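Local coordinates for protein cytochrome C3 (Desulfovibrio desulfuricans, PDB 1UP9) that carries four covalently bound heme c groups and probably passes electrons between redox partners as a small tetraheme cytochrome of class III, at residues A[9-14]-A[62-67]; A[30-35]-A[75-80]; A[85-90]-A[95-100]. All blocks are in the same frame, centred on the assembly; numbering follows the deposited sequence.

Interaction 1 of 3, residues A[9-14]-A[62-67]; sequences VEVKGS and KSLYYV. With HEC (heme c), chain E.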
loop_
_atom_site.group_PDB
_atom_site.type_symbol
_atom_site.label_atom_id
_atom_site.label_comp_id
_atom_site.label_asym_id
_atom_site.label_seq_id
_atom_site.Cartn_x
_atom_site.Cartn_y
_atom_site.Cartn_z
ATOM N N VAL A 9 -10.088 -4.106 4.062
ATOM C CA VAL A 9 -9.419 -4.340 5.352
ATOM C C VAL A 9 -8.751 -3.091 5.854
ATOM O O VAL A 9 -8.344 -2.233 5.041
ATOM C CB VAL A 9 -8.375 -5.466 5.254
ATOM C CG1 VAL A 9 -9.095 -6.770 4.900
ATOM C CG2 VAL A 9 -7.293 -5.217 4.203
ATOM N N GLU A 10 -8.585 -2.949 7.165
ATOM C CA GLU A 10 -7.926 -1.777 7.704
ATOM C C GLU A 10 -6.412 -1.757 7.478
ATOM O O GLU A 10 -5.708 -2.750 7.744
ATOM C CB GLU A 10 -8.093 -1.723 9.254
ATOM C CG GLU A 10 -9.515 -1.394 9.666
ATOM C CD GLU A 10 -9.705 -0.904 11.086
ATOM O OE1 GLU A 10 -9.496 -1.889 11.865
ATOM O OE2 GLU A 10 -10.115 0.243 11.490
ATOM N N VAL A 11 -5.863 -0.636 7.112
ATOM C CA VAL A 11 -4.426 -0.396 7.165
ATOM C C VAL A 11 -4.251 0.723 8.197
ATOM O O VAL A 11 -4.538 1.885 7.922
ATOM C CB VAL A 11 -3.849 0.026 5.810
ATOM C CG1 VAL A 11 -2.315 0.070 5.911
ATOM C CG2 VAL A 11 -4.232 -0.908 4.681
ATOM N N LYS A 12 -3.817 0.301 9.393
ATOM C CA LYS A 12 -3.695 1.225 10.513
ATOM C C LYS A 12 -2.385 1.984 10.535
ATOM O O LYS A 12 -1.340 1.337 10.685
ATOM C CB LYS A 12 -3.842 0.513 11.853
ATOM C CG LYS A 12 -5.244 -0.036 12.016
ATOM C CD LYS A 12 -5.368 -0.680 13.393
ATOM C CE LYS A 12 -6.775 -1.231 13.543
ATOM N NZ LYS A 12 -6.996 -1.703 14.952
ATOM N N GLY A 13 -2.473 3.294 10.430
ATOM C CA GLY A 13 -1.337 4.161 10.750
ATOM C C GLY A 13 -1.393 4.517 12.233
ATOM O O GLY A 13 -2.205 3.948 12.956
ATOM N N SER A 14 -0.540 5.447 12.643
ATOM C CA SER A 14 -0.522 5.862 14.042
ATOM C C SER A 14 -1.776 6.652 14.384
ATOM O O SER A 14 -2.217 6.572 15.524
ATOM C CB SER A 14 0.746 6.684 14.303
ATOM O OG SER A 14 0.743 7.877 13.529
ATOM N N LYS A 62 11.679 1.170 7.531
ATOM C CA LYS A 62 10.740 0.725 8.571
ATOM C C LYS A 62 9.468 1.563 8.573
ATOM O O LYS A 62 8.532 1.214 9.313
ATOM C CB LYS A 62 11.362 0.823 9.973
ATOM C CG LYS A 62 12.387 -0.231 10.334
ATOM C CD LYS A 62 13.007 0.097 11.695
ATOM N N SER A 63 9.426 2.663 7.825
ATOM C CA SER A 63 8.272 3.559 7.907
ATOM C C SER A 63 7.096 3.077 7.090
ATOM O O SER A 63 7.165 3.013 5.862
ATOM C CB SER A 63 8.704 4.976 7.441
ATOM O OG SER A 63 7.516 5.694 7.135
ATOM N N LEU A 64 5.962 2.719 7.688
ATOM C CA LEU A 64 4.736 2.344 6.978
ATOM C C LEU A 64 4.348 3.471 6.036
ATOM O O LEU A 64 3.939 3.270 4.895
ATOM C CB LEU A 64 3.625 1.956 7.982
ATOM C CG LEU A 64 2.345 1.428 7.305
ATOM C CD1 LEU A 64 2.668 0.180 6.474
ATOM C CD2 LEU A 64 1.286 1.131 8.363
ATOM N N TYR A 65 4.417 4.738 6.501
ATOM C CA TYR A 65 4.002 5.856 5.677
ATOM C C TYR A 65 4.819 5.883 4.388
ATOM O O TYR A 65 4.316 6.147 3.300
ATOM C CB TYR A 65 4.207 7.174 6.421
ATOM C CG TYR A 65 3.844 8.440 5.707
ATOM C CD1 TYR A 65 2.562 8.948 5.811
ATOM C CD2 TYR A 65 4.779 9.120 4.944
ATOM C CE1 TYR A 65 2.273 10.124 5.136
ATOM C CE2 TYR A 65 4.500 10.300 4.261
ATOM C CZ TYR A 65 3.218 10.780 4.373
ATOM O OH TYR A 65 2.887 11.944 3.741
ATOM N N TYR A 66 6.113 5.684 4.516
ATOM C CA TYR A 66 7.025 5.766 3.368
ATOM C C TYR A 66 6.698 4.682 2.370
ATOM O O TYR A 66 6.628 4.863 1.169
ATOM C CB TYR A 66 8.465 5.598 3.877
ATOM C CG TYR A 66 9.498 5.833 2.822
ATOM C CD1 TYR A 66 9.726 7.075 2.293
ATOM C CD2 TYR A 66 10.241 4.738 2.390
ATOM C CE1 TYR A 66 10.702 7.200 1.324
ATOM C CE2 TYR A 66 11.208 4.875 1.434
ATOM C CZ TYR A 66 11.425 6.114 0.906
ATOM O OH TYR A 66 12.417 6.198 -0.050
ATOM N N VAL A 67 6.460 3.440 2.860
ATOM C CA VAL A 67 6.253 2.347 1.906
ATOM C C VAL A 67 4.876 2.437 1.260
ATOM O O VAL A 67 4.669 1.828 0.200
ATOM C CB VAL A 67 6.476 0.931 2.477
ATOM C CG1 VAL A 67 7.861 0.801 3.101
ATOM C CG2 VAL A 67 5.401 0.510 3.486
HETATM FE FE HEC E . -2.163 8.615 2.927
HETATM C CHA HEC E . -2.055 7.371 6.107
HETATM C CHB HEC E . -0.954 11.562 4.113
HETATM C CHC HEC E . -2.546 9.942 -0.183
HETATM C CHD HEC E . -2.991 5.537 1.727
HETATM N NA HEC E . -1.692 9.334 4.724
HETATM C C1A HEC E . -1.764 8.698 5.945
HETATM C C2A HEC E . -1.464 9.601 7.028
HETATM C C3A HEC E . -1.135 10.768 6.474
HETATM C C4A HEC E . -1.264 10.617 5.057
HETATM C CMA HEC E . -0.675 12.067 7.146
HETATM C CAA HEC E . -1.543 9.192 8.515
HETATM C CBA HEC E . -0.244 8.513 8.958
HETATM C CGA HEC E . -0.405 7.852 10.322
HETATM O O1A HEC E . -1.561 7.783 10.790
HETATM O O2A HEC E . 0.625 7.404 10.854
HETATM N NB HEC E . -1.795 10.392 2.122
HETATM C C1B HEC E . -1.170 11.438 2.741
HETATM C C2B HEC E . -0.831 12.411 1.738
HETATM C C3B HEC E . -1.340 12.025 0.555
HETATM C C4B HEC E . -1.967 10.742 0.777
HETATM C CMB HEC E . -0.060 13.701 2.055
HETATM C CAB HEC E . -1.350 12.724 -0.810
HETATM C CBB HEC E . 0.033 12.654 -1.491
HETATM N NC HEC E . -2.684 7.907 1.166
HETATM C C1C HEC E . -2.916 8.629 -0.006
HETATM C C2C HEC E . -3.527 7.798 -1.019
HETATM C C3C HEC E . -3.608 6.572 -0.493
HETATM C C4C HEC E . -3.072 6.611 0.860
HETATM C CMC HEC E . -4.001 8.333 -2.386
HETATM C CAC HEC E . -4.178 5.283 -1.046
HETATM C CBC HEC E . -3.536 4.868 -2.397
HETATM N ND HEC E . -2.348 6.803 3.740
HETATM C C1D HEC E . -2.641 5.641 3.059
HETATM C C2D HEC E . -2.548 4.528 3.967
HETATM C C3D HEC E . -2.338 5.008 5.210
HETATM C C4D HEC E . -2.231 6.460 5.074
HETATM C CMD HEC E . -2.697 3.064 3.583
HETATM C CAD HEC E . -2.224 4.234 6.532
HETATM C CBD HEC E . -0.839 3.560 6.723
HETATM C CGD HEC E . 0.230 4.565 7.015
HETATM O O1D HEC E . 0.554 4.792 8.204
HETATM O O2D HEC E . 0.738 5.189 6.054
#

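Interaction 2 of 3, residues A[30-35]-A[75-80]; sequences CVTCHH and KHTSCL. With HEC (heme c), chain C.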
loop_
_atom_site.group_PDB
_atom_site.type_symbol
_atom_site.label_atom_id
_atom_site.label_comp_id
_atom_site.label_asym_id
_atom_site.label_seq_id
_atom_site.Cartn_x
_atom_site.Cartn_y
_atom_site.Cartn_z
ATOM N N CYS A 30 -0.051 -11.102 -6.074
ATOM C CA CYS A 30 -0.009 -10.886 -4.630
ATOM C C CYS A 30 1.361 -10.380 -4.189
ATOM O O CYS A 30 1.498 -9.522 -3.348
ATOM C CB CYS A 30 -0.324 -12.165 -3.821
ATOM S SG CYS A 30 -1.692 -13.166 -4.346
ATOM N N VAL A 31 2.392 -10.951 -4.826
ATOM C CA VAL A 31 3.771 -10.677 -4.404
ATOM C C VAL A 31 4.185 -9.265 -4.723
ATOM O O VAL A 31 5.193 -8.827 -4.158
ATOM C CB VAL A 31 4.702 -11.742 -5.027
ATOM C CG1 VAL A 31 4.943 -11.451 -6.508
ATOM C CG2 VAL A 31 6.017 -11.853 -4.250
ATOM N N THR A 32 3.450 -8.547 -5.587
ATOM C CA THR A 32 3.821 -7.137 -5.768
ATOM C C THR A 32 3.761 -6.390 -4.451
ATOM O O THR A 32 4.615 -5.536 -4.151
ATOM C CB THR A 32 2.831 -6.516 -6.755
ATOM O OG1 THR A 32 3.110 -7.152 -8.027
ATOM C CG2 THR A 32 3.035 -5.007 -6.835
ATOM N N CYS A 33 2.727 -6.720 -3.663
ATOM C CA CYS A 33 2.521 -6.061 -2.366
ATOM C C CYS A 33 3.089 -6.894 -1.218
ATOM O O CYS A 33 3.872 -6.393 -0.430
ATOM C CB CYS A 33 1.020 -5.800 -2.156
ATOM S SG CYS A 33 0.423 -4.727 -3.492
ATOM N N HIS A 34 2.614 -8.131 -1.193
ATOM C CA HIS A 34 3.076 -9.087 -0.174
ATOM C C HIS A 34 4.390 -9.659 -0.647
ATOM O O HIS A 34 4.506 -10.820 -1.067
ATOM C CB HIS A 34 2.040 -10.179 0.011
ATOM C CG HIS A 34 0.723 -9.656 0.489
ATOM N ND1 HIS A 34 0.487 -9.262 1.800
ATOM C CD2 HIS A 34 -0.454 -9.484 -0.162
ATOM C CE1 HIS A 34 -0.785 -8.860 1.915
ATOM N NE2 HIS A 34 -1.369 -8.977 0.741
ATOM N N HIS A 35 5.430 -8.820 -0.620
ATOM C CA HIS A 35 6.675 -9.179 -1.262
ATOM C C HIS A 35 7.383 -10.260 -0.436
ATOM O O HIS A 35 7.138 -10.450 0.760
ATOM C CB HIS A 35 7.576 -7.974 -1.415
ATOM C CG HIS A 35 7.898 -7.295 -0.132
ATOM N ND1 HIS A 35 8.905 -7.759 0.679
ATOM C CD2 HIS A 35 7.352 -6.219 0.490
ATOM C CE1 HIS A 35 8.964 -6.984 1.755
ATOM N NE2 HIS A 35 8.045 -6.035 1.684
ATOM N N LYS A 75 12.469 -0.442 -3.339
ATOM C CA LYS A 75 12.838 -1.821 -3.581
ATOM C C LYS A 75 11.618 -2.674 -3.911
ATOM O O LYS A 75 11.719 -3.784 -4.451
ATOM C CB LYS A 75 13.550 -2.451 -2.381
ATOM C CG LYS A 75 14.881 -1.836 -1.990
ATOM C CD LYS A 75 15.420 -2.518 -0.727
ATOM C CE LYS A 75 15.009 -1.743 0.522
ATOM N NZ LYS A 75 15.976 -0.651 0.846
ATOM N N HIS A 76 10.413 -2.204 -3.608
ATOM C CA HIS A 76 9.145 -2.871 -3.962
ATOM C C HIS A 76 8.214 -1.732 -4.359
ATOM O O HIS A 76 8.549 -0.554 -4.142
ATOM C CB HIS A 76 8.592 -3.723 -2.825
ATOM C CG HIS A 76 9.581 -4.785 -2.419
ATOM N ND1 HIS A 76 9.911 -5.846 -3.241
ATOM C CD2 HIS A 76 10.318 -4.887 -1.299
ATOM C CE1 HIS A 76 10.812 -6.592 -2.623
ATOM N NE2 HIS A 76 11.065 -6.025 -1.454
ATOM N N THR A 77 7.057 -2.047 -4.910
ATOM C CA THR A 77 6.152 -1.029 -5.410
ATOM C C THR A 77 5.229 -0.560 -4.296
ATOM O O THR A 77 4.498 -1.344 -3.664
ATOM C CB THR A 77 5.308 -1.634 -6.560
ATOM O OG1 THR A 77 6.226 -2.014 -7.617
ATOM C CG2 THR A 77 4.343 -0.640 -7.156
ATOM N N SER A 78 5.235 0.745 -4.040
ATOM C CA SER A 78 4.310 1.381 -3.126
ATOM C C SER A 78 2.976 1.698 -3.801
ATOM O O SER A 78 2.789 1.712 -5.006
ATOM C CB SER A 78 4.902 2.705 -2.582
ATOM O OG SER A 78 4.806 3.630 -3.674
ATOM N N CYS A 79 1.987 1.979 -2.924
ATOM C CA CYS A 79 0.654 2.331 -3.416
ATOM C C CYS A 79 0.735 3.517 -4.368
ATOM O O CYS A 79 0.164 3.457 -5.461
ATOM C CB CYS A 79 -0.284 2.754 -2.276
ATOM S SG CYS A 79 -0.266 1.661 -0.799
ATOM N N LEU A 80 1.402 4.590 -3.923
ATOM C CA LEU A 80 1.382 5.806 -4.751
ATOM C C LEU A 80 2.240 5.639 -5.989
ATOM O O LEU A 80 1.937 6.285 -7.003
ATOM C CB LEU A 80 1.842 7.030 -3.941
ATOM C CG LEU A 80 0.783 7.758 -3.154
ATOM C CD1 LEU A 80 -0.131 8.516 -4.119
ATOM C CD2 LEU A 80 -0.050 6.818 -2.327
HETATM FE FE HEC C . 7.854 -4.592 3.098
HETATM C CHA HEC C . 10.701 -3.284 1.841
HETATM C CHB HEC C . 6.011 -2.547 1.115
HETATM C CHC HEC C . 5.000 -6.216 4.069
HETATM C CHD HEC C . 9.664 -6.416 5.408
HETATM N NA HEC C . 8.257 -3.212 1.721
HETATM C C1A HEC C . 9.496 -2.772 1.365
HETATM C C2A HEC C . 9.377 -1.705 0.386
HETATM C C3A HEC C . 8.080 -1.537 0.097
HETATM C C4A HEC C . 7.359 -2.444 0.978
HETATM C CMA HEC C . 7.410 -0.598 -0.911
HETATM C CAA HEC C . 10.597 -0.951 -0.171
HETATM C CBA HEC C . 11.083 0.124 0.807
HETATM C CGA HEC C . 12.373 0.773 0.343
HETATM O O1A HEC C . 12.803 0.501 -0.792
HETATM O O2A HEC C . 12.909 1.544 1.157
HETATM N NB HEC C . 5.909 -4.399 2.702
HETATM C C1B HEC C . 5.311 -3.460 1.854
HETATM C C2B HEC C . 3.870 -3.561 1.927
HETATM C C3B HEC C . 3.616 -4.593 2.779
HETATM C C4B HEC C . 4.863 -5.125 3.230
HETATM C CMB HEC C . 2.909 -2.630 1.171
HETATM C CAB HEC C . 2.253 -5.142 3.211
HETATM C CBB HEC C . 1.350 -5.530 2.015
HETATM N NC HEC C . 7.407 -5.984 4.456
HETATM C C1C HEC C . 6.171 -6.542 4.715
HETATM C C2C HEC C . 6.273 -7.488 5.777
HETATM C C3C HEC C . 7.559 -7.489 6.209
HETATM C C4C HEC C . 8.294 -6.613 5.351
HETATM C CMC HEC C . 5.093 -8.315 6.345
HETATM C CAC HEC C . 8.164 -8.216 7.431
HETATM C CBC HEC C . 8.042 -9.746 7.376
HETATM N ND HEC C . 9.780 -4.801 3.546
HETATM C C1D HEC C . 10.349 -5.629 4.486
HETATM C C2D HEC C . 11.789 -5.581 4.364
HETATM C C3D HEC C . 12.083 -4.717 3.365
HETATM C C4D HEC C . 10.828 -4.196 2.862
HETATM C CMD HEC C . 12.742 -6.429 5.241
HETATM C CAD HEC C . 13.460 -4.290 2.838
HETATM C CBD HEC C . 14.075 -5.239 1.799
HETATM C CGD HEC C . 13.348 -5.357 0.483
HETATM O O1D HEC C . 13.377 -4.408 -0.339
HETATM O O2D HEC C . 12.776 -6.461 0.304
HETATM O O HOH W 1 6.766 -4.875 -5.628
#

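Interaction 3 of 3, residues A[85-90]-A[95-100]; sequences KVVAEK and KDLTGC. With HEC (heme c), chain E.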
loop_
_atom_site.group_PDB
_atom_site.type_symbol
_atom_site.label_atom_id
_atom_site.label_comp_id
_atom_site.label_asym_id
_atom_site.label_seq_id
_atom_site.Cartn_x
_atom_site.Cartn_y
_atom_site.Cartn_z
ATOM N N LYS A 85 1.301 5.663 -11.992
ATOM C CA LYS A 85 1.309 5.078 -13.348
ATOM C C LYS A 85 -0.102 4.836 -13.856
ATOM O O LYS A 85 -0.407 5.061 -15.041
ATOM C CB LYS A 85 2.077 3.754 -13.386
ATOM C CG LYS A 85 3.565 3.872 -13.061
ATOM C CD LYS A 85 4.151 2.475 -12.850
ATOM C CE LYS A 85 5.596 2.458 -12.350
ATOM N NZ LYS A 85 5.949 1.065 -11.903
ATOM N N VAL A 86 -1.011 4.365 -12.990
ATOM C CA VAL A 86 -2.396 4.134 -13.393
ATOM C C VAL A 86 -3.038 5.462 -13.818
ATOM O O VAL A 86 -3.709 5.466 -14.828
ATOM C CB VAL A 86 -3.183 3.477 -12.244
ATOM C CG1 VAL A 86 -4.670 3.382 -12.532
ATOM C CG2 VAL A 86 -2.651 2.060 -11.941
ATOM N N VAL A 87 -2.828 6.509 -13.032
ATOM C CA VAL A 87 -3.512 7.790 -13.345
ATOM C C VAL A 87 -2.856 8.451 -14.523
ATOM O O VAL A 87 -3.515 9.225 -15.177
ATOM C CB VAL A 87 -3.653 8.715 -12.127
ATOM C CG1 VAL A 87 -4.270 7.901 -10.964
ATOM C CG2 VAL A 87 -2.368 9.317 -11.634
ATOM N N ALA A 88 -1.624 8.166 -14.868
ATOM C CA ALA A 88 -1.089 8.634 -16.164
ATOM C C ALA A 88 -1.901 8.093 -17.333
ATOM O O ALA A 88 -2.150 8.795 -18.329
ATOM C CB ALA A 88 0.383 8.255 -16.281
ATOM N N GLU A 89 -2.319 6.838 -17.265
ATOM C CA GLU A 89 -3.120 6.240 -18.314
ATOM C C GLU A 89 -4.620 6.479 -18.155
ATOM O O GLU A 89 -5.305 6.421 -19.182
ATOM C CB GLU A 89 -2.857 4.701 -18.287
ATOM C CG GLU A 89 -1.438 4.384 -18.713
ATOM C CD GLU A 89 -0.999 2.950 -18.506
ATOM O OE1 GLU A 89 -1.829 2.057 -18.139
ATOM O OE2 GLU A 89 0.202 2.749 -18.781
ATOM N N LYS A 90 -5.077 6.714 -16.934
ATOM C CA LYS A 90 -6.498 6.966 -16.667
ATOM C C LYS A 90 -6.634 8.235 -15.839
ATOM O O LYS A 90 -6.837 8.216 -14.637
ATOM C CB LYS A 90 -7.121 5.776 -15.911
ATOM C CG LYS A 90 -7.044 4.513 -16.776
ATOM C CD LYS A 90 -7.768 3.352 -16.177
ATOM C CE LYS A 90 -9.275 3.503 -16.129
ATOM N NZ LYS A 90 -9.902 2.197 -15.757
ATOM N N LYS A 95 -7.672 12.170 -8.744
ATOM C CA LYS A 95 -7.966 12.478 -7.338
ATOM C C LYS A 95 -8.283 11.225 -6.550
ATOM O O LYS A 95 -7.853 11.021 -5.431
ATOM C CB LYS A 95 -9.169 13.432 -7.289
ATOM C CG LYS A 95 -9.544 13.800 -5.857
ATOM C CD LYS A 95 -8.903 15.120 -5.502
ATOM C CE LYS A 95 -9.571 15.803 -4.323
ATOM N NZ LYS A 95 -8.585 16.573 -3.504
ATOM N N ASP A 96 -9.054 10.324 -7.183
ATOM C CA ASP A 96 -9.469 9.112 -6.505
ATOM C C ASP A 96 -8.284 8.282 -5.997
ATOM O O ASP A 96 -8.309 7.718 -4.910
ATOM C CB ASP A 96 -10.257 8.188 -7.449
ATOM C CG ASP A 96 -11.704 8.570 -7.621
ATOM O OD1 ASP A 96 -12.233 9.425 -6.887
ATOM O OD2 ASP A 96 -12.363 8.053 -8.545
ATOM N N LEU A 97 -7.228 8.177 -6.830
ATOM C CA LEU A 97 -6.129 7.266 -6.511
ATOM C C LEU A 97 -4.867 7.928 -5.960
ATOM O O LEU A 97 -3.964 7.235 -5.452
ATOM C CB LEU A 97 -5.711 6.467 -7.761
ATOM C CG LEU A 97 -6.780 5.565 -8.392
ATOM C CD1 LEU A 97 -6.097 4.664 -9.430
ATOM C CD2 LEU A 97 -7.623 4.814 -7.421
ATOM N N THR A 98 -4.763 9.259 -6.063
ATOM C CA THR A 98 -3.530 9.887 -5.580
ATOM C C THR A 98 -3.827 11.091 -4.708
ATOM O O THR A 98 -2.858 11.663 -4.161
ATOM C CB THR A 98 -2.575 10.320 -6.716
ATOM O OG1 THR A 98 -3.140 11.382 -7.527
ATOM C CG2 THR A 98 -2.223 9.130 -7.614
ATOM N N GLY A 99 -5.075 11.543 -4.549
ATOM C CA GLY A 99 -5.273 12.736 -3.736
ATOM C C GLY A 99 -5.062 12.502 -2.252
ATOM O O GLY A 99 -5.386 11.444 -1.690
ATOM N N CYS A 100 -4.583 13.558 -1.596
ATOM C CA CYS A 100 -4.359 13.493 -0.155
ATOM C C CYS A 100 -5.656 13.760 0.604
ATOM O O CYS A 100 -5.666 13.418 1.771
ATOM C CB CYS A 100 -3.273 14.508 0.298
ATOM S SG CYS A 100 -1.780 14.478 -0.735
HETATM FE FE HEC E . -2.163 8.615 2.927
HETATM C CHA HEC E . -2.055 7.371 6.107
HETATM C CHB HEC E . -0.954 11.562 4.113
HETATM C CHC HEC E . -2.546 9.942 -0.183
HETATM C CHD HEC E . -2.991 5.537 1.727
HETATM N NA HEC E . -1.692 9.334 4.724
HETATM C C1A HEC E . -1.764 8.698 5.945
HETATM C C2A HEC E . -1.464 9.601 7.028
HETATM C C3A HEC E . -1.135 10.768 6.474
HETATM C C4A HEC E . -1.264 10.617 5.057
HETATM C CMA HEC E . -0.675 12.067 7.146
HETATM C CAA HEC E . -1.543 9.192 8.515
HETATM C CBA HEC E . -0.244 8.513 8.958
HETATM C CGA HEC E . -0.405 7.852 10.322
HETATM O O1A HEC E . -1.561 7.783 10.790
HETATM O O2A HEC E . 0.625 7.404 10.854
HETATM N NB HEC E . -1.795 10.392 2.122
HETATM C C1B HEC E . -1.170 11.438 2.741
HETATM C C2B HEC E . -0.831 12.411 1.738
HETATM C C3B HEC E . -1.340 12.025 0.555
HETATM C C4B HEC E . -1.967 10.742 0.777
HETATM C CMB HEC E . -0.060 13.701 2.055
HETATM C CAB HEC E . -1.350 12.724 -0.810
HETATM C CBB HEC E . 0.033 12.654 -1.491
HETATM N NC HEC E . -2.684 7.907 1.166
HETATM C C1C HEC E . -2.916 8.629 -0.006
HETATM C C2C HEC E . -3.527 7.798 -1.019
HETATM C C3C HEC E . -3.608 6.572 -0.493
HETATM C C4C HEC E . -3.072 6.611 0.860
HETATM C CMC HEC E . -4.001 8.333 -2.386
HETATM C CAC HEC E . -4.178 5.283 -1.046
HETATM C CBC HEC E . -3.536 4.868 -2.397
HETATM N ND HEC E . -2.348 6.803 3.740
HETATM C C1D HEC E . -2.641 5.641 3.059
HETATM C C2D HEC E . -2.548 4.528 3.967
HETATM C C3D HEC E . -2.338 5.008 5.210
HETATM C C4D HEC E . -2.231 6.460 5.074
HETATM C CMD HEC E . -2.697 3.064 3.583
HETATM C CAD HEC E . -2.224 4.234 6.532
HETATM C CBD HEC E . -0.839 3.560 6.723
HETATM C CGD HEC E . 0.230 4.565 7.015
HETATM O O1D HEC E . 0.554 4.792 8.204
HETATM O O2D HEC E . 0.738 5.189 6.054
#

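Interaction 1 of 3, residues A[9-14]-A[62-67]
Leu64 reaches across to the strand 9-12 and meets it at Lys12 and Val11, beside a propionate of a heme c. After Lys62 comes Ser63, the N-cap of helix 64-69. Its OG accepts from Tyr66 N. OG also bonds to Ala57 O, so this buried hydroxyl is satisfied. Leu64 follows on the first turn and carries the direct contact. Its CG is anti to the backbone N (chi1 -175°), which sends the branched end toward the strand. Leu64 CD2 lies 3.5 Å from Lys12 O and 4.5 Å from Val11 CG1. The same CD2 packs on the propionate carbon CBD of the heme at 3.6 Å. Val11 CG1 touches CBD too, 3.9 Å away; CBD rests in the notch where the two side chains meet. The edge of the Tyr65 ring points at the face of the macrocycle, CE1 being 3.6 Å from heme C4A. The ring also stacks with that of His69. Tyr66 and Val67 face a different heme c.

Across from the helix, the chain after the strand holds the second propionate. Ser14 N and Ser14 OG both donate to heme O2A, at 2.9 Å and 2.7 Å. Gln15 N and Lys16 N are further donors to this heme. The direct contact is small, one leucine methyl against a backbone carbonyl and a valine methyl, with no hydrogen bond across it. Much of the joining is done by the heme. The two Ser14 bonds to O2A would probably stabilise the negative charge of that carboxylate.

Interaction 2 of 3, residues A[30-35]-A[75-80]
This is a ring stack between a heme ligand and a second-shell histidine, at the place where the loop before helix 79-89 passes the end of helix 30-33. His35 and His76 form an offset stack. Their planes are 6° apart and their centroids 4.0 Å apart. His76 CD2 lies over the centre of the His35 ring, and His35 CG lies over the centre of the His76 ring. His35 CB also sits over the face of His76, a CH-pi contact 3.7 Å from the centroid. The torsion of His35 (chi1 58°) places CG between the backbone N and the carbonyl carbon, and from there the ring points its NE2 at the iron.

That bond, His35 NE2 to the heme iron, is 2.0 Å long. His52 is the other axial ligand, giving the bis-histidine coordination of the tetraheme cytochromes c3. Segment 30-35 also holds a complete CXXCH motif, Cys30 to His34: Cys30 and Cys33 are linked to a second heme c, whose iron binds His34 and His22. Adjacent histidines thus serve two different hemes.

His76 is fixed at its edge as well as its face. Its NE2 donates to the propionate oxygen O2D of the heme that His35 ligates, a hydrogen bond of 2.5 Å, so short that its exact length is doubtful. The nearby carboxylate would probably favour positive charge on this ring. Lys75 N donates to O1A of the other propionate at 2.7 Å.

Farther along, the side chains of Thr32 and Thr77 cross obliquely, with Thr32 CG2 4.1 Å from Thr77 CB. A water bridges the backbones beside them, donating to Thr32 O and accepting from Thr77 N at 2.9 Å. Ser78 then caps helix 79-89 through Ala81 N.

Interaction 3 of 3, residues A[85-90]-A[95-100]
Val86 and Val87 on one helix pack against Leu97 and Thr98 on the next, and all the direct contacts are between carbon atoms. Val86 CG1 touches Leu97 CD1 at 3.6 Å, with the two side chains crossing at about a right angle. Val86 CG1 is anti to the backbone N (chi1 172°), which turns this methyl to the leucine. Val87 runs alongside Leu97 in the opposite direction, and its CG1 rests 3.8 Å from Leu97 CB. Its other methyl, CG2, meets Thr98 CG2 tip to tip at 4.0 Å. Val87 was modelled in two conformers, so its methyl positions are less certain than those of Leu97.

The pair is a helical hairpin: the last turn of helix 79-89 and the short helix 94-98 are joined by a tight connection. Its second arm leads into a CXXXXCH heme-attachment motif, which begins at Cys100.

Polar bonds lie around the apolar seam. Thr98 turns its OG1 to Lys94 O. Leu97 O accepts from ND1 of His83, an axial ligand of another heme c. This bond probably helps to fix the rotation of that ring. Lys90 NZ is hydrogen-bonded to a propionate of a different heme c from the one held by Cys100.

The covalent link follows at Cys100, whose SG is bonded to the vinyl-derived CAB of a heme c at 1.8 Å. Before it, Leu97 O and Gly99 O approach the methyl CMC of this heme, at 3.3 Å and 3.5 Å.

From the N terminus, strand 9-12 is met by helix 64-69 some 50 residues later, and interaction 1 closes that loop. Segment 30-35 lies inside the loop, but its partner 75-80 lies beyond the loop's end. Interactions 1 and 2 therefore cross along the chain. They also touch, where Val67 O meets Ser78 CB. Interaction 3 follows in series and closes a short hairpin near the C terminus. Interactions 2 and 3 share helix 79-89, and Leu80 of interaction 2 packs on Thr98 of interaction 3. Interactions 1 and 3 do not touch, yet both reach the same heme c. Together they tie the N-terminal strand, the middle helices and the C-terminal hairpin around the hemes.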